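Local coordinates for capsid protein (Macrobrachium rosenbergii nodavirus, PDB 5YKU) that builds the nodavirus capsid, its protrusion domain forming the dimeric spikes on the particle surface, at residues A[60-72]-A[81-93]. Sequence-based numbering, arbitrary orientation.
Sequences TITCNEVDAVGSI and KCDGYISFQANSI. With ZN (zinc ion), chain C.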
ATOM      1  N   THR A  60      -4.734   8.849   1.497  1.00  9.12           N
ATOM      2  CA  THR A  60      -3.505   8.818   2.294  1.00  9.32           C
ATOM      3  C   THR A  60      -3.463   7.585   3.127  1.00  9.90           C
ATOM      4  O   THR A  60      -4.527   7.244   3.774  1.00 11.14           O
ATOM      5  CB  THR A  60      -3.397  10.060   3.197  1.00 11.09           C
ATOM      6  OG1 THR A  60      -3.640  11.238   2.441  1.00 11.98           O
ATOM      7  CG2 THR A  60      -2.078  10.173   3.824  1.00 12.80           C
ATOM      8  N   ILE A  61      -2.370   6.882   3.181  1.00  9.44           N
ATOM      9  CA  ILE A  61      -2.270   5.573   3.846  1.00  9.55           C
ATOM     10  C   ILE A  61      -1.129   5.558   4.780  1.00  9.61           C
ATOM     11  O   ILE A  61      -0.023   5.995   4.451  1.00  9.36           O
ATOM     12  CB  ILE A  61      -2.135   4.440   2.823  1.00 11.20           C
ATOM     13  CG1 ILE A  61      -3.313   4.666   1.818  1.00 12.40           C
ATOM     14  CG2 ILE A  61      -2.079   3.082   3.526  1.00 11.70           C
ATOM     15  CD1 ILE A  61      -3.460   3.554   0.921  1.00 13.47           C
ATOM     16  N   THR A  62      -1.365   4.996   5.984  1.00  9.60           N
ATOM     17  CA  THR A  62      -0.321   4.694   6.931  1.00  9.78           C
ATOM     18  C   THR A  62      -0.499   3.246   7.405  1.00  9.83           C
ATOM     19  O   THR A  62      -1.584   2.655   7.182  1.00 10.47           O
ATOM     20  CB  THR A  62      -0.356   5.687   8.116  1.00 10.73           C
ATOM     21  OG1 THR A  62      -1.642   5.588   8.756  1.00 13.89           O
ATOM     22  CG2 THR A  62      -0.049   7.070   7.715  1.00 11.39           C
ATOM     23  N   CYS A  63       0.494   2.695   8.066  1.00  9.47           N
ATOM     24  CA  CYS A  63       0.436   1.303   8.563  1.00  9.28           C
ATOM     25  C   CYS A  63       0.356   1.262  10.077  1.00 10.54           C
ATOM     26  O   CYS A  63       1.053   2.048  10.744  1.00 11.14           O
ATOM     27  CB  CYS A  63       1.677   0.576   8.096  1.00 10.30           C
ATOM     28  SG  CYS A  63       1.763  -1.157   8.543  1.00 10.28           S
ATOM     29  N   ASN A  64      -0.509   0.420  10.579  1.00 10.46           N
ATOM     30  CA  ASN A  64      -0.767   0.322  12.033  1.00 10.24           C
ATOM     31  C   ASN A  64       0.170  -0.619  12.688  1.00 11.51           C
ATOM     32  O   ASN A  64       0.150  -0.659  13.920  1.00 13.38           O
ATOM     33  CB  ASN A  64      -2.186  -0.220  12.243  1.00 12.06           C
ATOM     34  CG  ASN A  64      -3.276   0.649  11.788  1.00 14.59           C
ATOM     35  OD1 ASN A  64      -3.161   1.580  11.107  1.00 15.93           O
ATOM     36  ND2 ASN A  64      -4.464   0.230  12.182  1.00 18.32           N
ATOM     37  N   GLU A  65       0.990  -1.367  12.014  1.00 10.32           N
ATOM     38  CA  GLU A  65       1.906  -2.347  12.620  1.00 11.30           C
ATOM     39  C   GLU A  65       2.927  -1.651  13.541  1.00 10.41           C
ATOM     40  O   GLU A  65       3.416  -0.581  13.195  1.00 11.20           O
ATOM     41  CB  GLU A  65       2.614  -3.257  11.618  1.00 10.34           C
ATOM     42  CG  GLU A  65       1.687  -4.104  10.839  1.00 11.73           C
ATOM     43  CD  GLU A  65       0.663  -4.895  11.668  1.00 12.71           C
ATOM     44  OE1 GLU A  65       1.154  -5.600  12.592  1.00 13.95           O
ATOM     45  OE2 GLU A  65      -0.581  -4.858  11.364  1.00 12.69           O
ATOM     46  N   VAL A  66       3.282  -2.251  14.649  1.00 12.36           N
ATOM     47  CA  VAL A  66       4.315  -1.725  15.461  1.00 12.65           C
ATOM     48  C   VAL A  66       5.581  -1.495  14.630  1.00 11.57           C
ATOM     49  O   VAL A  66       5.954  -2.334  13.853  1.00 10.88           O
ATOM     50  CB  VAL A  66       4.553  -2.652  16.655  1.00 13.15           C
ATOM     51  CG1 VAL A  66       5.762  -2.265  17.434  1.00 14.68           C
ATOM     52  CG2 VAL A  66       3.336  -2.636  17.604  1.00 15.72           C
ATOM     53  N   ASP A  67       6.167  -0.331  14.782  1.00 10.64           N
ATOM     54  CA  ASP A  67       7.394   0.032  14.174  1.00 10.21           C
ATOM     55  C   ASP A  67       7.318   0.316  12.678  1.00 10.24           C
ATOM     56  O   ASP A  67       8.301   0.724  12.141  1.00 11.97           O
ATOM     57  CB  ASP A  67       8.560  -0.947  14.469  1.00 11.17           C
ATOM     58  CG  ASP A  67       9.147  -0.761  15.933  1.00 10.20           C
ATOM     59  OD1 ASP A  67       8.586   0.084  16.649  1.00 12.69           O
ATOM     60  OD2 ASP A  67      10.044  -1.525  16.156  1.00 10.90           O
ATOM     61  N   ALA A  68       6.138   0.329  12.104  1.00  9.35           N
ATOM     62  CA  ALA A  68       6.029   0.696  10.673  1.00  9.30           C
ATOM     63  C   ALA A  68       6.202   2.165  10.578  1.00 10.50           C
ATOM     64  O   ALA A  68       5.743   2.946  11.449  1.00 12.24           O
ATOM     65  CB  ALA A  68       4.655   0.305  10.128  1.00  9.76           C
ATOM     66  N   VAL A  69       6.822   2.616   9.526  1.00 10.27           N
ATOM     67  CA  VAL A  69       7.074   4.066   9.287  1.00 10.65           C
ATOM     68  C   VAL A  69       6.805   4.421   7.848  1.00  9.91           C
ATOM     69  O   VAL A  69       7.155   3.678   6.923  1.00 11.26           O
ATOM     70  CB  VAL A  69       8.510   4.412   9.570  1.00 12.17           C
ATOM     71  CG1 VAL A  69       8.843   5.908   9.309  1.00 14.00           C
ATOM     72  CG2 VAL A  69       8.869   4.120  11.080  1.00 14.32           C
ATOM     73  N   GLY A  70       6.139   5.523   7.665  1.00  9.18           N
ATOM     74  CA  GLY A  70       5.934   6.127   6.388  1.00  8.58           C
ATOM     75  C   GLY A  70       4.510   6.431   6.109  1.00  9.44           C
ATOM     76  O   GLY A  70       3.579   6.144   6.865  1.00 10.20           O
ATOM     77  N   SER A  71       4.266   7.037   4.950  1.00  9.52           N
ATOM     78  CA  SER A  71       2.956   7.355   4.448  1.00 10.22           C
ATOM     79  C   SER A  71       2.957   7.296   2.969  1.00  9.88           C
ATOM     80  O   SER A  71       4.001   7.534   2.355  1.00 10.76           O
ATOM     81  CB  SER A  71       2.557   8.748   4.951  1.00 12.45           C
ATOM     82  OG  SER A  71       1.304   9.261   4.610  1.00 19.46           O
ATOM     83  N   ILE A  72       1.837   6.921   2.412  1.00  9.14           N
ATOM     84  CA  ILE A  72       1.607   6.863   0.978  1.00  8.92           C
ATOM     85  C   ILE A  72       0.484   7.832   0.572  1.00  8.56           C
ATOM     86  O   ILE A  72      -0.539   7.904   1.258  1.00  9.36           O
ATOM     87  CB  ILE A  72       1.303   5.446   0.480  1.00  8.99           C
ATOM     88  CG1 ILE A  72       2.503   4.574   0.638  1.00  9.73           C
ATOM     89  CG2 ILE A  72       0.815   5.438  -0.952  1.00  9.07           C
ATOM     90  CD1 ILE A  72       2.343   3.112   0.365  1.00 10.84           C
ATOM     91  N   LYS A  81      -0.395  12.761  -7.517  1.00  8.57           N
ATOM     92  CA  LYS A  81       0.426  12.086  -6.466  1.00  9.25           C
ATOM     93  C   LYS A  81       0.331  10.627  -6.544  1.00  8.53           C
ATOM     94  O   LYS A  81      -0.729  10.036  -6.615  1.00  9.03           O
ATOM     95  CB  LYS A  81       0.060  12.503  -5.065  1.00 10.58           C
ATOM     96  CG  LYS A  81       0.300  13.951  -4.768  1.00 17.01           C
ATOM     97  CD  LYS A  81       1.573  14.331  -4.149  1.00 25.94           C
ATOM     98  CE  LYS A  81       1.479  15.782  -3.539  1.00 27.44           C
ATOM     99  NZ  LYS A  81       0.945  16.905  -4.505  1.00 31.99           N
ATOM    100  N   CYS A  82       1.506   9.985  -6.568  1.00  8.66           N
ATOM    101  CA  CYS A  82       1.678   8.543  -6.408  1.00  8.44           C
ATOM    102  C   CYS A  82       2.974   8.409  -5.677  1.00  7.78           C
ATOM    103  O   CYS A  82       4.023   8.232  -6.321  1.00  8.79           O
ATOM    104  CB  CYS A  82       1.724   7.906  -7.800  1.00  9.37           C
ATOM    105  SG  CYS A  82       1.830   6.087  -7.751  1.00 11.46           S
ATOM    106  N   ASP A  83       2.957   8.703  -4.397  1.00  8.26           N
ATOM    107  CA  ASP A  83       4.182   9.094  -3.656  1.00  8.85           C
ATOM    108  C   ASP A  83       4.193   8.454  -2.287  1.00  8.80           C
ATOM    109  O   ASP A  83       3.222   7.960  -1.758  1.00  9.30           O
ATOM    110  CB  ASP A  83       4.275  10.645  -3.594  1.00 10.42           C
ATOM    111  CG  ASP A  83       5.707  11.226  -3.235  1.00 11.21           C
ATOM    112  OD1 ASP A  83       6.642  10.498  -3.163  1.00 12.36           O
ATOM    113  OD2 ASP A  83       5.641  12.503  -3.120  1.00 17.16           O
ATOM    114  N   GLY A  84       5.380   8.505  -1.727  1.00  8.77           N
ATOM    115  CA  GLY A  84       5.650   7.969  -0.404  1.00  8.25           C
ATOM    116  C   GLY A  84       5.944   6.479  -0.437  1.00  8.40           C
ATOM    117  O   GLY A  84       6.023   5.805  -1.515  1.00  8.54           O
ATOM    118  N   TYR A  85       6.135   5.897   0.761  1.00  8.58           N
ATOM    119  CA  TYR A  85       6.310   4.461   0.885  1.00  9.19           C
ATOM    120  C   TYR A  85       6.154   4.183   2.367  1.00  9.24           C
ATOM    121  O   TYR A  85       6.210   5.074   3.200  1.00  8.71           O
ATOM    122  CB  TYR A  85       7.673   3.980   0.409  1.00  9.07           C
ATOM    123  CG  TYR A  85       8.817   4.484   1.256  1.00  9.45           C
ATOM    124  CD1 TYR A  85       9.483   5.682   0.929  1.00 10.12           C
ATOM    125  CD2 TYR A  85       9.287   3.802   2.302  1.00 10.15           C
ATOM    126  CE1 TYR A  85      10.513   6.173   1.678  1.00 10.08           C
ATOM    127  CE2 TYR A  85      10.337   4.292   3.107  1.00 10.57           C
ATOM    128  CZ  TYR A  85      10.890   5.481   2.787  1.00 10.45           C
ATOM    129  OH  TYR A  85      11.949   5.910   3.564  1.00 13.54           O
ATOM    130  N   ILE A  86       5.912   2.901   2.672  1.00  8.68           N
ATOM    131  CA  ILE A  86       5.899   2.466   4.110  1.00  8.28           C
ATOM    132  C   ILE A  86       6.871   1.318   4.271  1.00  9.29           C
ATOM    133  O   ILE A  86       6.833   0.365   3.456  1.00  8.99           O
ATOM    134  CB  ILE A  86       4.494   2.081   4.526  1.00  8.60           C
ATOM    135  CG1 ILE A  86       3.540   3.304   4.430  1.00 10.08           C
ATOM    136  CG2 ILE A  86       4.471   1.499   5.915  1.00 11.18           C
ATOM    137  CD1 ILE A  86       2.080   2.981   4.450  1.00 10.19           C
ATOM    138  N   SER A  87       7.693   1.318   5.298  1.00  8.81           N
ATOM    139  CA  SER A  87       8.446   0.193   5.752  1.00  9.29           C
ATOM    140  C   SER A  87       7.712  -0.456   6.855  1.00  9.74           C
ATOM    141  O   SER A  87       7.265   0.217   7.775  1.00 10.46           O
ATOM    142  CB  SER A  87       9.786   0.668   6.212  1.00 12.47           C
ATOM    143  OG  SER A  87       9.645   1.486   7.312  1.00 18.48           O
ATOM    144  N   PHE A  88       7.541  -1.766   6.767  1.00  9.28           N
ATOM    145  CA  PHE A  88       6.799  -2.493   7.771  1.00  9.06           C
ATOM    146  C   PHE A  88       7.239  -3.931   7.829  1.00  8.52           C
ATOM    147  O   PHE A  88       7.796  -4.484   6.889  1.00 10.26           O
ATOM    148  CB  PHE A  88       5.278  -2.409   7.530  1.00 10.20           C
ATOM    149  CG  PHE A  88       4.813  -3.209   6.361  1.00  9.93           C
ATOM    150  CD1 PHE A  88       4.913  -2.726   5.079  1.00 10.84           C
ATOM    151  CD2 PHE A  88       4.299  -4.453   6.556  1.00  9.68           C
ATOM    152  CE1 PHE A  88       4.504  -3.530   3.977  1.00 10.19           C
ATOM    153  CE2 PHE A  88       3.915  -5.243   5.455  1.00  9.53           C
ATOM    154  CZ  PHE A  88       4.031  -4.775   4.176  1.00 10.52           C
ATOM    155  N   GLN A  89       6.883  -4.588   8.918  1.00  9.41           N
ATOM    156  CA  GLN A  89       7.113  -5.995   9.131  1.00 10.25           C
ATOM    157  C   GLN A  89       5.748  -6.654   9.218  1.00 10.17           C
ATOM    158  O   GLN A  89       4.855  -6.160   9.916  1.00 12.25           O
ATOM    159  CB  GLN A  89       7.891  -6.220  10.420  1.00 12.35           C
ATOM    160  CG  GLN A  89       8.282  -7.653  10.737  1.00 15.34           C
ATOM    161  CD  GLN A  89       9.210  -7.637  11.936  1.00 21.60           C
ATOM    162  OE1 GLN A  89       9.984  -6.715  12.124  1.00 25.53           O
ATOM    163  NE2 GLN A  89       8.904  -8.477  12.829  1.00 24.51           N
ATOM    164  N   ALA A  90       5.544  -7.731   8.448  1.00  9.32           N
ATOM    165  CA  ALA A  90       4.305  -8.527   8.591  1.00 10.49           C
ATOM    166  C   ALA A  90       4.277  -9.089  10.027  1.00 11.10           C
ATOM    167  O   ALA A  90       5.297  -9.433  10.612  1.00 10.82           O
ATOM    168  CB  ALA A  90       4.209  -9.648   7.582  1.00 11.00           C
ATOM    169  N   ASN A  91       3.042  -9.251  10.520  1.00 10.58           N
ATOM    170  CA  ASN A  91       2.847  -9.840  11.867  1.00 10.02           C
ATOM    171  C   ASN A  91       3.052 -11.342  11.791  1.00 11.16           C
ATOM    172  O   ASN A  91       3.409 -11.923  10.773  1.00 10.78           O
ATOM    173  CB  ASN A  91       1.530  -9.346  12.431  1.00 10.02           C
ATOM    174  CG  ASN A  91       0.350  -9.984  11.784  1.00 10.02           C
ATOM    175  OD1 ASN A  91       0.451 -10.933  11.001  1.00 10.90           O
ATOM    176  ND2 ASN A  91      -0.817  -9.421  12.115  1.00 12.16           N
ATOM    177  N   SER A  92       2.775 -11.953  12.992  1.00 12.47           N
ATOM    178  CA  SER A  92       3.051 -13.371  13.149  1.00 12.91           C
ATOM    179  C   SER A  92       2.123 -14.294  12.327  1.00 11.98           C
ATOM    180  O   SER A  92       2.404 -15.457  12.188  1.00 13.93           O
ATOM    181  CB  SER A  92       2.862 -13.798  14.614  1.00 15.16           C
ATOM    182  OG  SER A  92       1.556 -13.584  15.051  1.00 19.39           O
ATOM    183  N   ILE A  93       1.053 -13.725  11.757  1.00 11.55           N
ATOM    184  CA  ILE A  93       0.080 -14.439  10.948  1.00 13.04           C
ATOM    185  C   ILE A  93       0.177 -13.969   9.481  1.00 11.83           C
ATOM    186  O   ILE A  93      -0.672 -14.284   8.664  1.00 13.18           O
ATOM    187  CB  ILE A  93      -1.337 -14.384  11.492  1.00 12.86           C
ATOM    188  CG1 ILE A  93      -1.924 -13.005  11.601  1.00 14.65           C
ATOM    189  CG2 ILE A  93      -1.357 -15.107  12.843  1.00 13.99           C
ATOM    190  CD1 ILE A  93      -3.462 -13.039  11.693  1.00 18.01           C
TER
HETATM  191 ZN    ZN C 202      10.637  -0.605  17.890  0.50  9.44          ZN
HETATM  192  O   HOH W   1       3.829  -6.499  12.490  1.00 15.43           O
HETATM  193  O   HOH W   2      -0.655  -7.133  13.892  1.00 16.14           O
HETATM  194  O   HOH W   3       6.677  -2.751  11.121  1.00 14.70           O
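Val69 and Ser87 face each other as an antiparallel hydrogen-bonded pair, and their backbones exchange two hydrogen bonds between strands 69-75 and 81-89, a beta hairpin in the antiparallel sheet of this protrusion domain. Val69 N gives to Ser87 O at 3.0 Å, and Ser87 N returns a bond of 2.9 Å to Val69 O. The seryl OG, held between its own N and carbonyl carbon (chi1 65°), adds a weak third interaction with that same Val69 O. Toward Gly84 the chains are also linked by CA-H...O contacts, among them Gly84 CA to Ser71 O.

Apolar contacts gather on the other face of the hairpin around Ile86. Its CG2 rests 3.7 Å from Cys63 CB, while CD1 reaches past strand 69-72 to Ile61 O and meets Ile72 CD1, the side chains of Ile72 and Ile86 crossing at about a right angle. With SG anti to the backbone N (chi1 -178°), Cys63 brings its sulfur 3.9 Å from Phe88 CB and oblique to the ring, 5.1 Å from SG to the Phe88 ring centroid; Ala68 CB packs on the same methylene. Phe98 meets this ring edge-to-face.

Water joins the loop ends. Glu65 OE1 accepts from two waters, one of which also donates to Gln89 O, while the other accepts from Asn91 ND2; Asn91 OD1 takes Glu95 N and closes an Asx turn with Ile93 N. A third water spans Val66 O and Gln89 N. Apart from these, on the type II turn 65-68, Asp67 binds a zinc ion through OD2 at 2.0 Å and OD1 more distantly at 2.5 Å. With OE2 bonded to Thr97 N, Glu65 thus ties the turn to Gln89 and Asn91 through solvent, where no direct hydrogen bond crosses.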